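Local coordinates for hypothetical protein XAC2396 (PDB 2G3W) that is of unknown function but has a compact fold built around a variation of the PD-(D/E)XK nuclease motif, at residues A[159-164]-A[170-175]; A[39-44]-A[140-145]. All coordinates share one frame; numbering follows the deposited sequence.

Interaction 1. Residues A[159-164]-A[170-175]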
loop_
_atom_site.group_PDB
_atom_site.type_symbol
_atom_site.label_atom_id
_atom_site.label_comp_id
_atom_site.label_asym_id
_atom_site.label_seq_id
_atom_site.Cartn_x
_atom_site.Cartn_y
_atom_site.Cartn_z
ATOM N N GLY A 159 -9.762 1.745 0.848
ATOM C CA GLY A 159 -9.042 0.930 -0.138
ATOM C C GLY A 159 -9.827 -0.236 -0.717
ATOM O O GLY A 159 -9.308 -1.010 -1.528
ATOM N N GLU A 160 -11.082 -0.353 -0.310
ATOM C CA GLU A 160 -11.958 -1.408 -0.774
ATOM C C GLU A 160 -12.920 -0.857 -1.833
ATOM O O GLU A 160 -13.429 0.266 -1.708
ATOM C CB GLU A 160 -12.727 -1.962 0.418
ATOM C CG GLU A 160 -13.735 -3.003 0.083
ATOM C CD GLU A 160 -14.424 -3.549 1.301
ATOM O OE1 GLU A 160 -15.328 -2.878 1.847
ATOM O OE2 GLU A 160 -14.082 -4.675 1.698
ATOM N N VAL A 161 -13.164 -1.639 -2.877
ATOM C CA VAL A 161 -14.046 -1.199 -3.952
ATOM C C VAL A 161 -15.188 -2.187 -4.126
ATOM O O VAL A 161 -14.966 -3.397 -4.168
ATOM C CB VAL A 161 -13.263 -0.926 -5.298
ATOM C CG1 VAL A 161 -12.484 -2.128 -5.727
ATOM C CG2 VAL A 161 -14.212 -0.426 -6.429
ATOM N N GLN A 162 -16.403 -1.652 -4.186
ATOM C CA GLN A 162 -17.611 -2.401 -4.536
ATOM C C GLN A 162 -18.190 -1.895 -5.850
ATOM O O GLN A 162 -18.369 -0.692 -6.043
ATOM C CB GLN A 162 -18.692 -2.326 -3.431
ATOM C CG GLN A 162 -19.949 -3.144 -3.785
ATOM C CD GLN A 162 -21.077 -3.108 -2.752
ATOM O OE1 GLN A 162 -21.068 -2.318 -1.800
ATOM N NE2 GLN A 162 -22.068 -3.974 -2.951
HETATM N N MSE A 163 -18.489 -2.837 -6.744
HETATM C CA MSE A 163 -19.134 -2.552 -8.001
HETATM C C MSE A 163 -20.518 -3.160 -7.919
HETATM O O MSE A 163 -20.680 -4.393 -7.985
HETATM C CB MSE A 163 -18.344 -3.181 -9.134
HETATM C CG MSE A 163 -17.003 -2.492 -9.376
HETATM SE SE MSE A 163 -17.190 -1.087 -10.691
HETATM C CE MSE A 163 -17.253 -2.260 -12.187
ATOM N N LEU A 164 -21.510 -2.297 -7.743
ATOM C CA LEU A 164 -22.867 -2.752 -7.487
ATOM C C LEU A 164 -23.867 -2.412 -8.609
ATOM O O LEU A 164 -24.064 -1.251 -8.960
ATOM C CB LEU A 164 -23.360 -2.206 -6.137
ATOM C CG LEU A 164 -24.832 -2.479 -5.815
ATOM C CD1 LEU A 164 -25.045 -3.939 -5.444
ATOM C CD2 LEU A 164 -25.298 -1.557 -4.703
ATOM N N VAL A 170 -19.740 -7.327 -6.940
ATOM C CA VAL A 170 -18.386 -7.821 -6.667
ATOM C C VAL A 170 -17.694 -6.771 -5.817
ATOM O O VAL A 170 -17.747 -5.578 -6.146
ATOM C CB VAL A 170 -17.568 -8.015 -7.971
ATOM C CG1 VAL A 170 -16.100 -8.465 -7.661
ATOM C CG2 VAL A 170 -18.262 -8.995 -8.916
ATOM N N THR A 171 -17.063 -7.223 -4.729
ATOM C CA THR A 171 -16.247 -6.385 -3.850
ATOM C C THR A 171 -14.841 -6.953 -3.796
ATOM O O THR A 171 -14.634 -8.167 -3.653
ATOM C CB THR A 171 -16.822 -6.291 -2.391
ATOM O OG1 THR A 171 -18.197 -5.935 -2.434
ATOM C CG2 THR A 171 -16.094 -5.243 -1.558
ATOM N N LEU A 172 -13.879 -6.067 -3.947
ATOM C CA LEU A 172 -12.461 -6.430 -3.878
ATOM C C LEU A 172 -11.606 -5.303 -3.302
ATOM O O LEU A 172 -12.002 -4.145 -3.318
ATOM C CB LEU A 172 -11.955 -6.825 -5.255
ATOM C CG LEU A 172 -11.885 -5.781 -6.367
ATOM C CD1 LEU A 172 -10.861 -6.216 -7.384
ATOM C CD2 LEU A 172 -13.220 -5.606 -7.049
ATOM N N THR A 173 -10.432 -5.665 -2.795
ATOM C CA THR A 173 -9.483 -4.729 -2.226
ATOM C C THR A 173 -8.221 -4.792 -3.070
ATOM O O THR A 173 -7.472 -5.779 -2.987
ATOM C CB THR A 173 -9.113 -5.142 -0.836
ATOM O OG1 THR A 173 -10.308 -5.242 -0.069
ATOM C CG2 THR A 173 -8.143 -4.131 -0.179
ATOM N N PRO A 174 -8.007 -3.768 -3.910
ATOM C CA PRO A 174 -6.804 -3.762 -4.753
ATOM C C PRO A 174 -5.548 -3.768 -3.906
ATOM O O PRO A 174 -5.510 -3.140 -2.842
ATOM C CB PRO A 174 -6.934 -2.476 -5.551
ATOM C CG PRO A 174 -8.480 -2.219 -5.565
ATOM C CD PRO A 174 -8.879 -2.615 -4.181
HETATM N N MSE A 175 -4.562 -4.539 -4.323
HETATM C CA MSE A 175 -3.320 -4.599 -3.590
HETATM C C MSE A 175 -2.298 -3.639 -4.231
HETATM O O MSE A 175 -1.986 -3.746 -5.393
HETATM C CB MSE A 175 -2.810 -6.060 -3.452
HETATM C CG MSE A 175 -1.334 -6.178 -3.075
HETATM SE SE MSE A 175 -0.985 -5.578 -1.260
HETATM C CE MSE A 175 1.031 -5.559 -1.409
HETATM O O HOH W 1 -6.690 -1.018 -1.655
#
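Val-161 and Leu-172 face each other as a hydrogen-bonded pair where strands 160-164 and 170-172 run antiparallel, their axes 4.8 Å apart at closest and their directions at 170°. Val-161 N donates to Leu-172 O at 2.8 Å, and Leu-172 N returns a bond to Val-161 O. Two residues on, Met-163 N reaches Val-170 O at 2.9 Å in an almost straight bond, whereas Val-170 N to Met-163 O is longer, 3.3 Å, with the donor tilted 24° from the carbonyl plane. Gln-162 and Thr-171 form the non-hydrogen-bonded pair between them, and the CA-H of Thr-171 makes a bent contact with Val-161 O. At the other end the bonding passes to water: one molecule donates to both Gly-159 O and Pro-174 O.

These are the two arms of a beta hairpin that belongs to the large mixed sheet of the YaeQ fold, with strand 149-157 alongside 160-165.

On the inward face Val-161 and Leu-172 lie side by side. The Val-161 methyl CG1 sits between its own N and carbonyl carbon (chi1 56°), which brings it 3.8 Å from Leu-172 CG and about as near to CD2; the Pro-174 ring closes on the same methyl, its CD 4.0 Å from Val-161 CG1. Met-163 and Val-170 share this face, where helices 37-49 and 136-143 cover it.

On the other face Thr-171 is touched from two directions. Its CG2 packs 3.6 Å from Glu-160 CG, the extended glutamate crossing it at a slant, while OG1 faces the aliphatic part of Gln-162, 3.6 Å from CG. Gln-162 is extended too, and its NE2 hydrogen-bonds to Ser-169 OG.

Interaction 2. Residues A[39-44]-A[140-145]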
loop_
_atom_site.group_PDB
_atom_site.type_symbol
_atom_site.label_atom_id
_atom_site.label_comp_id
_atom_site.label_asym_id
_atom_site.label_seq_id
_atom_site.Cartn_x
_atom_site.Cartn_y
_atom_site.Cartn_z
ATOM N N ARG A 39 -11.480 -8.761 -19.121
ATOM C CA ARG A 39 -10.571 -7.607 -19.369
ATOM C C ARG A 39 -11.374 -6.342 -19.564
ATOM O O ARG A 39 -11.004 -5.286 -19.027
ATOM C CB ARG A 39 -9.725 -7.817 -20.626
ATOM C CG ARG A 39 -8.541 -6.836 -20.714
ATOM C CD ARG A 39 -7.757 -7.104 -21.994
ATOM N NE ARG A 39 -6.562 -6.265 -22.082
ATOM C CZ ARG A 39 -6.563 -4.959 -22.330
ATOM N NH1 ARG A 39 -7.719 -4.304 -22.557
ATOM N NH2 ARG A 39 -5.394 -4.307 -22.381
ATOM N N LEU A 40 -12.491 -6.427 -20.299
ATOM C CA LEU A 40 -13.338 -5.223 -20.467
ATOM C C LEU A 40 -13.808 -4.670 -19.113
ATOM O O LEU A 40 -13.795 -3.449 -18.861
ATOM C CB LEU A 40 -14.528 -5.505 -21.403
ATOM C CG LEU A 40 -15.159 -4.147 -21.709
ATOM C CD1 LEU A 40 -15.030 -3.785 -23.137
ATOM C CD2 LEU A 40 -16.573 -4.005 -21.166
HETATM N N MSE A 41 -14.236 -5.551 -18.227
HETATM C CA MSE A 41 -14.738 -5.110 -16.932
HETATM C C MSE A 41 -13.594 -4.581 -16.036
HETATM O O MSE A 41 -13.793 -3.677 -15.222
HETATM C CB MSE A 41 -15.587 -6.218 -16.225
HETATM C CG MSE A 41 -16.866 -6.623 -17.001
HETATM SE SE MSE A 41 -18.070 -5.121 -17.136
HETATM C CE MSE A 41 -18.517 -4.988 -15.261
ATOM N N VAL A 42 -12.404 -5.123 -16.197
ATOM C CA VAL A 42 -11.215 -4.588 -15.496
ATOM C C VAL A 42 -10.948 -3.167 -16.015
ATOM O O VAL A 42 -10.621 -2.267 -15.209
ATOM C CB VAL A 42 -9.956 -5.461 -15.661
ATOM C CG1 VAL A 42 -8.699 -4.775 -15.057
ATOM C CG2 VAL A 42 -10.130 -6.813 -14.943
ATOM N N ARG A 43 -11.123 -2.933 -17.332
ATOM C CA ARG A 43 -10.957 -1.569 -17.846
ATOM C C ARG A 43 -12.014 -0.624 -17.278
ATOM O O ARG A 43 -11.735 0.528 -16.945
ATOM C CB ARG A 43 -11.090 -1.500 -19.360
ATOM C CG ARG A 43 -9.998 -2.107 -20.212
ATOM C CD ARG A 43 -9.996 -1.238 -21.519
ATOM N NE ARG A 43 -11.019 -1.734 -22.456
ATOM C CZ ARG A 43 -11.786 -1.005 -23.247
ATOM N NH1 ARG A 43 -11.771 0.330 -23.207
ATOM N NH2 ARG A 43 -12.644 -1.635 -24.047
ATOM N N LEU A 44 -13.257 -1.092 -17.222
ATOM C CA LEU A 44 -14.322 -0.304 -16.612
ATOM C C LEU A 44 -14.000 -0.029 -15.139
ATOM O O LEU A 44 -14.099 1.105 -14.676
ATOM C CB LEU A 44 -15.672 -1.011 -16.755
ATOM C CG LEU A 44 -16.851 -0.209 -16.238
ATOM C CD1 LEU A 44 -17.006 1.088 -17.079
ATOM C CD2 LEU A 44 -18.093 -1.064 -16.253
ATOM N N GLU A 140 -12.861 -12.191 -12.470
ATOM C CA GLU A 140 -13.601 -13.159 -13.276
ATOM C C GLU A 140 -15.106 -13.132 -12.968
ATOM O O GLU A 140 -15.941 -13.242 -13.878
ATOM C CB GLU A 140 -13.006 -14.544 -13.096
ATOM C CG GLU A 140 -13.579 -15.576 -14.049
ATOM C CD GLU A 140 -12.854 -16.889 -13.926
ATOM O OE1 GLU A 140 -11.821 -16.917 -13.216
ATOM O OE2 GLU A 140 -13.315 -17.882 -14.524
ATOM N N ALA A 141 -15.439 -12.948 -11.689
ATOM C CA ALA A 141 -16.827 -12.693 -11.261
ATOM C C ALA A 141 -17.337 -11.373 -11.836
ATOM O O ALA A 141 -18.512 -11.254 -12.196
ATOM C CB ALA A 141 -16.908 -12.668 -9.731
ATOM N N LEU A 142 -16.461 -10.370 -11.926
ATOM C CA LEU A 142 -16.882 -9.064 -12.468
ATOM C C LEU A 142 -17.175 -9.144 -13.948
ATOM O O LEU A 142 -18.121 -8.540 -14.422
ATOM C CB LEU A 142 -15.877 -7.965 -12.157
ATOM C CG LEU A 142 -16.212 -6.503 -12.440
ATOM C CD1 LEU A 142 -17.495 -5.972 -11.717
ATOM C CD2 LEU A 142 -14.979 -5.676 -12.058
ATOM N N GLY A 143 -16.366 -9.912 -14.671
ATOM C CA GLY A 143 -16.608 -10.153 -16.082
ATOM C C GLY A 143 -17.954 -10.792 -16.339
ATOM O O GLY A 143 -18.529 -10.614 -17.398
ATOM N N ALA A 144 -18.475 -11.539 -15.376
ATOM C CA ALA A 144 -19.770 -12.201 -15.569
ATOM C C ALA A 144 -20.936 -11.223 -15.454
ATOM O O ALA A 144 -22.066 -11.555 -15.827
ATOM C CB ALA A 144 -19.939 -13.377 -14.577
ATOM N N LEU A 145 -20.664 -10.017 -14.950
ATOM C CA LEU A 145 -21.722 -9.009 -14.799
ATOM C C LEU A 145 -21.823 -8.106 -16.028
ATOM O O LEU A 145 -22.623 -7.160 -16.040
ATOM C CB LEU A 145 -21.472 -8.149 -13.550
ATOM C CG LEU A 145 -21.506 -8.838 -12.176
ATOM C CD1 LEU A 145 -21.355 -7.833 -11.067
ATOM C CD2 LEU A 145 -22.789 -9.636 -11.957
#
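Leu-142 meets Met-41, a selenomethionine in this crystal, with both its side chain and its carbonyl. Its CG is carried anti to the backbone N (chi1 -171°) and packs 3.8 Å from Met-41 CB; beyond it, CD1 touches the terminal methyl CE of Met-41 at 3.8 Å, while the other methyl, CD2, lies 3.9 Å from Met-41 O. The two side chains cross at about a right angle. Leu-142 O sits close over the methionine chain, 3.4 Å from CG and 3.7 Å from CE. Bends at chi2 and chi3 (-63° and -67°) fold Met-41 back, so that CG and CE both lie near this one oxygen, which also accepts a backbone bond from Leu-145 N.

The contact is buried helix packing: helix 37-49, which also lays Leu-40 and Leu-44 on strands 6-16 and 21-31 of the sheet, packs against helix 136-143.

Gly-143 follows, its CA 3.7 Å from Met-41 CG, so the methionine rests against bare backbone. Further along, Leu-145 O accepts a hydrogen bond from His-167 NE2.

In the fold
From the N terminus the chain passes through helix 37-49 and travels 95 residues, through five strands of the sheet and two more helices, before helix 136-143 returns to close interaction 2. Strand 149-157 follows, and interaction 1 then closes a short loop of five residues within the hairpin 160-165/168-176. The two contacts come in series, neither nesting nor crossing, yet they meet in space with centres 12 Å apart. Leu-142 is the joint: its CD1 touches Met-163 CE at 3.7 Å, while Val-170 CG2 packs beside the helix backbone and Leu-145. This ties helix 136-143 to the inward face of the hairpin, and helix 37-49 reaches the same face through Leu-45, which touches Val-161 and Met-163.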